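Local coordinates for protein peptide amidase (Stenotrophomonas maltophilia, PDB 1M22) that probably hydrolyses amide bonds, as a peptide amidase of the amidase signature family, at residues Asn88-Ala98 / Ser210-Ser218; Lys127-Asn135 / Gly164-Ala172. One frame throughout, in Å; residues are numbered along the deposited sequence.

Contact 1: Asn88-Ala98 / Ser210-Ser218; sequences NINAAPMATSA and SRDGIIPIS
Ile215 packs CB against Asn88 CB and CG1 against Asn88 O, and reaches with CD1 toward Ala98 and Thr96. CD1 stands 3.6 Å from Ala98 CB. With CG1 beside the backbone N (chi1 -64°) and the chain extended beyond it, CD1 comes alongside Thr96 CG2 at 3.9 Å, the two side chains running in opposite directions. Next to this, Ile89 and Ile214 run alongside and point the same way, CG1 to CG1 at 4.2 Å. They form the non-hydrogen-bonded pair of a single antiparallel beta bridge, framed by two backbone bonds. Ile215 N donates to Asn88 O at 2.7 Å. Asn90 N donates to Gly213 O at 2.8 Å. Gly213 sits in a type II turn spanning Arg211 to Ile214, with backbone angles at which a CB would press on the preceding carbonyl.

The flat side group of Asn90 folds back over Gly213 O without bonding to it; its OD1 is held by Tyr337, whose helix 319-340 also covers Ile215. On the Asn88 side, ND2 donates to a water (3.0 Å) that in turn donates to Ile215 O (2.8 Å). The stronger polar partner of this amide is Thr184, and the group lies beside the catalytic Lys86.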
# COMPACT_ATOMS: atom_id res chain seq x y z
N ASN A 88 0.21 -3.54 10.64
CA ASN A 88 1.63 -3.63 10.99
C ASN A 88 2.08 -2.22 11.38
O ASN A 88 3.24 -1.99 11.71
CB ASN A 88 2.50 -4.21 9.86
CG ASN A 88 2.39 -3.44 8.55
OD1 ASN A 88 1.56 -2.56 8.39
ND2 ASN A 88 3.25 -3.80 7.60
N ILE A 89 1.13 -1.28 11.39
CA ILE A 89 1.39 0.12 11.75
C ILE A 89 0.86 0.40 13.16
O ILE A 89 -0.33 0.23 13.43
CB ILE A 89 0.68 1.08 10.75
CG1 ILE A 89 1.16 0.80 9.32
CG2 ILE A 89 0.94 2.53 11.15
CD1 ILE A 89 0.37 1.55 8.25
N ASN A 90 1.74 0.81 14.06
CA ASN A 90 1.36 1.10 15.45
C ASN A 90 0.30 2.20 15.54
O ASN A 90 0.45 3.26 14.94
CB ASN A 90 2.57 1.53 16.28
CG ASN A 90 3.62 0.44 16.42
OD1 ASN A 90 3.44 -0.68 15.96
ND2 ASN A 90 4.73 0.78 17.08
N ALA A 91 -0.75 1.95 16.32
CA ALA A 91 -1.81 2.93 16.51
C ALA A 91 -2.62 2.63 17.76
O ALA A 91 -3.40 1.68 17.80
CB ALA A 91 -2.73 2.96 15.29
N ALA A 92 -2.43 3.44 18.79
CA ALA A 92 -3.17 3.27 20.04
C ALA A 92 -4.63 3.63 19.78
O ALA A 92 -4.93 4.46 18.91
CB ALA A 92 -2.59 4.16 21.12
N PRO A 93 -5.57 3.04 20.53
CA PRO A 93 -5.38 2.06 21.60
C PRO A 93 -5.53 0.62 21.13
O PRO A 93 -5.72 -0.30 21.93
CB PRO A 93 -6.46 2.44 22.59
CG PRO A 93 -7.60 2.73 21.67
CD PRO A 93 -6.96 3.54 20.54
N MET A 94 -5.47 0.42 19.82
CA MET A 94 -5.62 -0.91 19.23
C MET A 94 -4.31 -1.69 19.31
O MET A 94 -3.25 -1.14 19.59
CB MET A 94 -6.04 -0.78 17.77
CG MET A 94 -7.30 0.03 17.57
SD MET A 94 -7.35 0.82 15.95
CE MET A 94 -6.52 2.36 16.32
N ALA A 95 -4.40 -2.99 19.05
CA ALA A 95 -3.21 -3.81 19.05
C ALA A 95 -2.59 -3.66 17.67
O ALA A 95 -3.24 -3.18 16.74
CB ALA A 95 -3.57 -5.27 19.30
N THR A 96 -1.32 -4.03 17.55
CA THR A 96 -0.62 -4.01 16.27
C THR A 96 -0.03 -5.41 16.24
O THR A 96 1.01 -5.67 16.84
CB THR A 96 0.48 -2.93 16.24
OG1 THR A 96 -0.13 -1.64 16.35
CG2 THR A 96 1.24 -3.00 14.92
N SER A 97 -0.71 -6.31 15.54
CA SER A 97 -0.32 -7.72 15.52
C SER A 97 0.37 -8.28 14.29
O SER A 97 0.90 -9.40 14.36
CB SER A 97 -1.55 -8.58 15.78
OG SER A 97 -2.43 -8.54 14.66
N ALA A 98 0.37 -7.54 13.19
CA ALA A 98 0.94 -8.04 11.94
C ALA A 98 0.15 -9.30 11.56
O ALA A 98 0.61 -10.11 10.76
CB ALA A 98 2.42 -8.37 12.11
N SER A 210 8.05 8.34 6.98
CA SER A 210 8.72 7.61 8.05
C SER A 210 8.22 6.19 8.25
O SER A 210 7.02 5.92 8.19
CB SER A 210 8.57 8.37 9.36
OG SER A 210 9.21 7.67 10.41
N ARG A 211 9.16 5.27 8.50
CA ARG A 211 8.81 3.88 8.77
C ARG A 211 8.80 3.64 10.28
O ARG A 211 8.62 2.51 10.73
CB ARG A 211 9.81 2.91 8.12
CG ARG A 211 9.67 2.71 6.61
CD ARG A 211 10.33 3.82 5.80
NE ARG A 211 11.74 3.96 6.14
CZ ARG A 211 12.70 3.12 5.75
NH1 ARG A 211 12.41 2.07 4.99
NH2 ARG A 211 13.95 3.31 6.16
N ASP A 212 8.99 4.69 11.07
CA ASP A 212 8.99 4.47 12.51
C ASP A 212 7.62 4.01 12.99
O ASP A 212 6.58 4.50 12.54
CB ASP A 212 9.42 5.74 13.26
CG ASP A 212 9.95 5.43 14.66
OD1 ASP A 212 10.88 4.60 14.78
OD2 ASP A 212 9.42 6.00 15.63
N GLY A 213 7.62 3.03 13.89
CA GLY A 213 6.37 2.52 14.41
C GLY A 213 5.69 1.51 13.52
O GLY A 213 4.50 1.24 13.69
N ILE A 214 6.42 0.95 12.56
CA ILE A 214 5.86 -0.06 11.67
C ILE A 214 6.63 -1.36 11.80
O ILE A 214 7.86 -1.35 11.75
CB ILE A 214 5.92 0.40 10.19
CG1 ILE A 214 5.19 1.74 10.02
CG2 ILE A 214 5.28 -0.66 9.29
CD1 ILE A 214 5.24 2.29 8.60
N ILE A 215 5.93 -2.48 11.98
CA ILE A 215 6.58 -3.79 12.07
C ILE A 215 7.24 -3.91 10.70
O ILE A 215 6.57 -3.88 9.67
CB ILE A 215 5.57 -4.92 12.31
CG1 ILE A 215 4.90 -4.71 13.67
CG2 ILE A 215 6.26 -6.28 12.25
CD1 ILE A 215 3.87 -5.76 14.04
N PRO A 216 8.57 -4.06 10.68
CA PRO A 216 9.30 -4.14 9.42
C PRO A 216 9.60 -5.47 8.76
O PRO A 216 9.29 -6.55 9.25
CB PRO A 216 10.59 -3.44 9.77
CG PRO A 216 10.87 -4.06 11.14
CD PRO A 216 9.50 -4.02 11.82
N ILE A 217 10.22 -5.32 7.59
CA ILE A 217 10.77 -6.43 6.84
C ILE A 217 12.14 -5.89 6.44
O ILE A 217 13.16 -6.37 6.92
CB ILE A 217 10.01 -6.82 5.55
CG1 ILE A 217 8.66 -7.45 5.89
CG2 ILE A 217 10.85 -7.84 4.77
CD1 ILE A 217 7.87 -7.88 4.66
N SER A 218 12.16 -4.85 5.62
CA SER A 218 13.41 -4.27 5.11
C SER A 218 13.56 -2.75 5.23
O SER A 218 12.74 -1.99 4.70
CB SER A 218 13.54 -4.66 3.64
OG SER A 218 14.53 -3.91 2.97
O HOH W 1 5.05 -5.98 8.73

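Contact 2: Lys127-Asn135 / Gly164-Ala172; sequences KTNLSEWAN and GSSSGSAVA
Ser165 directs its side chain into a left-handed turn of the facing segment, where Ala134 lies over the hydroxyl and Ser131 flanks the methylene. With OG set between the backbone N and the carbonyl carbon (chi1 60°), the oxygen comes within 3.5 Å of Ala134 CA, while Ser165 CB meets Ser131 CB at 3.8 Å. Ser131 OG turns off to Gly144 N and Ser167 OG to Cys163 O, so these neighbouring hydroxyls are anchored separately. The carbonyl of Ser165 points roughly at right angles to its hydroxyl, its oxygen only 3.0 Å from Leu130 CB, a tight fit, and receives a weak bond from Ser131 N.

At the far end, Thr128 sits against the first turn of helix 167-174. Its CB rests 3.5 Å from Gly168 C, an approach that the absent side chain of Gly168 makes possible, and its OG1 shares a 2.8 Å hydrogen bond with Ser169 OG. Between the two ends, Asn129 O serves the helix start twice. Gly168 N donates directly, at 2.9 Å and from above the carbonyl plane, and a bridging water donates to the same oxygen while accepting from Ser169 N. Ser166, at the N-cap position, makes no side-chain capping bond; acceptors for the N-H groups of Gly168 and Ser169 come instead from Asn129 O and the water.

This is the glycine- and serine-rich region of the amidase signature fold that carries catalytic Ser165, which follows a cis peptide bond. Its OG is hydrogen-bonded to Lys86 NZ, to the nucleophile Ser189 and to a water 2.7 Å from OG, which donates to Ala134 O. Gripped by three partners and packed against Ala134, the hydroxyl is fixed between Lys86 and Ser189, an arrangement consistent with its role in passing protons between them.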
# COMPACT_ATOMS: atom_id res chain seq x y z
N LYS A 127 -7.95 -1.10 12.22
CA LYS A 127 -6.82 -1.71 11.54
C LYS A 127 -7.30 -2.74 10.52
O LYS A 127 -8.32 -3.40 10.72
CB LYS A 127 -5.91 -2.41 12.55
CG LYS A 127 -5.57 -1.57 13.79
CD LYS A 127 -4.79 -0.31 13.44
CE LYS A 127 -3.39 -0.64 12.94
NZ LYS A 127 -2.55 -1.31 13.98
N THR A 128 -6.55 -2.89 9.43
CA THR A 128 -6.91 -3.85 8.39
C THR A 128 -6.03 -5.09 8.38
O THR A 128 -4.85 -5.06 8.73
CB THR A 128 -6.87 -3.20 6.99
OG1 THR A 128 -5.62 -2.53 6.81
CG2 THR A 128 -8.02 -2.22 6.83
N ASN A 129 -6.64 -6.20 7.96
CA ASN A 129 -5.94 -7.47 7.89
C ASN A 129 -4.86 -7.43 6.82
O ASN A 129 -4.90 -6.62 5.89
CB ASN A 129 -6.94 -8.59 7.61
CG ASN A 129 -6.35 -9.97 7.82
OD1 ASN A 129 -5.55 -10.18 8.73
ND2 ASN A 129 -6.76 -10.93 6.99
N LEU A 130 -3.88 -8.32 6.96
CA LEU A 130 -2.77 -8.40 6.03
C LEU A 130 -2.25 -9.83 6.03
O LEU A 130 -2.53 -10.60 6.95
CB LEU A 130 -1.63 -7.48 6.49
CG LEU A 130 -0.97 -7.85 7.84
CD1 LEU A 130 0.41 -7.21 7.94
CD2 LEU A 130 -1.86 -7.41 9.00
N SER A 131 -1.51 -10.18 4.99
CA SER A 131 -0.88 -11.50 4.95
C SER A 131 -0.01 -11.46 6.21
O SER A 131 0.70 -10.48 6.44
CB SER A 131 -0.00 -11.63 3.71
OG SER A 131 -0.77 -11.42 2.54
N GLU A 132 -0.07 -12.51 7.03
CA GLU A 132 0.69 -12.51 8.28
C GLU A 132 2.15 -12.11 8.11
O GLU A 132 2.84 -12.60 7.21
CB GLU A 132 0.60 -13.87 8.97
CG GLU A 132 0.63 -13.76 10.48
CD GLU A 132 0.66 -15.11 11.17
OE1 GLU A 132 1.74 -15.72 11.23
OE2 GLU A 132 -0.41 -15.55 11.65
N TRP A 133 2.62 -11.23 8.99
CA TRP A 133 3.99 -10.72 8.96
C TRP A 133 4.34 -10.11 7.61
O TRP A 133 5.47 -10.19 7.14
CB TRP A 133 4.99 -11.84 9.33
CG TRP A 133 4.81 -12.31 10.75
CD1 TRP A 133 4.25 -13.48 11.15
CD2 TRP A 133 5.08 -11.55 11.94
NE1 TRP A 133 4.15 -13.51 12.53
CE2 TRP A 133 4.65 -12.34 13.03
CE3 TRP A 133 5.63 -10.29 12.19
CZ2 TRP A 133 4.76 -11.90 14.36
CZ3 TRP A 133 5.74 -9.85 13.50
CH2 TRP A 133 5.30 -10.66 14.57
N ALA A 134 3.33 -9.49 6.99
CA ALA A 134 3.46 -8.85 5.69
C ALA A 134 4.01 -9.80 4.64
O ALA A 134 4.78 -9.43 3.76
CB ALA A 134 4.35 -7.61 5.80
N ASN A 135 3.58 -11.06 4.75
CA ASN A 135 3.97 -12.14 3.85
C ASN A 135 5.45 -12.51 3.89
O ASN A 135 6.00 -12.97 2.89
CB ASN A 135 3.54 -11.84 2.41
CG ASN A 135 3.53 -13.08 1.54
OD1 ASN A 135 3.21 -14.17 2.02
ND2 ASN A 135 3.88 -12.93 0.27
N GLY A 164 -1.85 -9.19 -1.65
CA GLY A 164 -1.31 -8.71 -0.38
C GLY A 164 -0.01 -7.94 -0.60
O GLY A 164 0.41 -7.86 -1.74
N SER A 165 0.72 -7.56 0.45
CA SER A 165 0.43 -7.95 1.79
C SER A 165 -0.60 -6.95 2.44
O SER A 165 -1.05 -7.13 3.57
CB SER A 165 1.50 -8.25 2.75
OG SER A 165 2.33 -7.12 2.91
N SER A 166 -0.96 -5.88 1.74
CA SER A 166 -1.92 -4.87 2.24
C SER A 166 -3.33 -5.22 1.77
O SER A 166 -4.05 -4.39 1.21
CB SER A 166 -1.55 -3.49 1.69
OG SER A 166 -0.22 -3.11 2.03
N SER A 167 -3.72 -6.46 2.03
CA SER A 167 -5.01 -6.99 1.60
C SER A 167 -6.23 -6.23 2.10
O SER A 167 -7.05 -5.78 1.30
CB SER A 167 -5.10 -8.45 2.02
OG SER A 167 -3.87 -9.13 1.81
N GLY A 168 -6.35 -6.10 3.41
CA GLY A 168 -7.49 -5.42 3.99
C GLY A 168 -7.61 -3.97 3.61
O GLY A 168 -8.71 -3.45 3.43
N SER A 169 -6.48 -3.28 3.49
CA SER A 169 -6.54 -1.87 3.13
C SER A 169 -7.09 -1.68 1.72
O SER A 169 -7.91 -0.79 1.49
CB SER A 169 -5.16 -1.22 3.26
OG SER A 169 -4.84 -1.01 4.62
N ALA A 170 -6.65 -2.51 0.78
CA ALA A 170 -7.13 -2.41 -0.59
C ALA A 170 -8.62 -2.77 -0.67
O ALA A 170 -9.40 -2.05 -1.29
CB ALA A 170 -6.33 -3.33 -1.50
N VAL A 171 -8.99 -3.87 -0.04
CA VAL A 171 -10.38 -4.31 -0.04
C VAL A 171 -11.29 -3.28 0.63
O VAL A 171 -12.36 -2.97 0.11
CB VAL A 171 -10.53 -5.67 0.67
CG1 VAL A 171 -12.01 -6.00 0.87
CG2 VAL A 171 -9.86 -6.75 -0.16
N ALA A 172 -10.86 -2.75 1.77
CA ALA A 172 -11.68 -1.76 2.48
C ALA A 172 -11.96 -0.53 1.62
O ALA A 172 -13.08 -0.03 1.58
CB ALA A 172 -10.99 -1.35 3.77
O HOH W 2 -4.02 -4.18 4.85
O HOH W 3 4.97 -7.06 2.45

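Followed from the N terminus, the chain leaves strand 82-86 and enters 88-98, the first half of contact 1. It then passes through helix 112-119 into strand 123-128, at whose end 127-135 begins contact 2. A loop of 28 residues separates it from 164-172, so contact 2 closes first; contact 1 closes only at 210-218, after 111 residues, and encloses it without crossing. Contact 2 joins the end of strand 123-128, next to the outermost strand 51-54 of the large mixed sheet, to helix 167-174, whereas contact 1 brings together two loops, one following strand 82-86 and one preceding strand 223-228. The two meet directly: Lys127 NZ reaches Ile89 O at 2.8 Å and Trp133 N reaches Ala98 O at 2.9 Å, both probable hydrogen bonds.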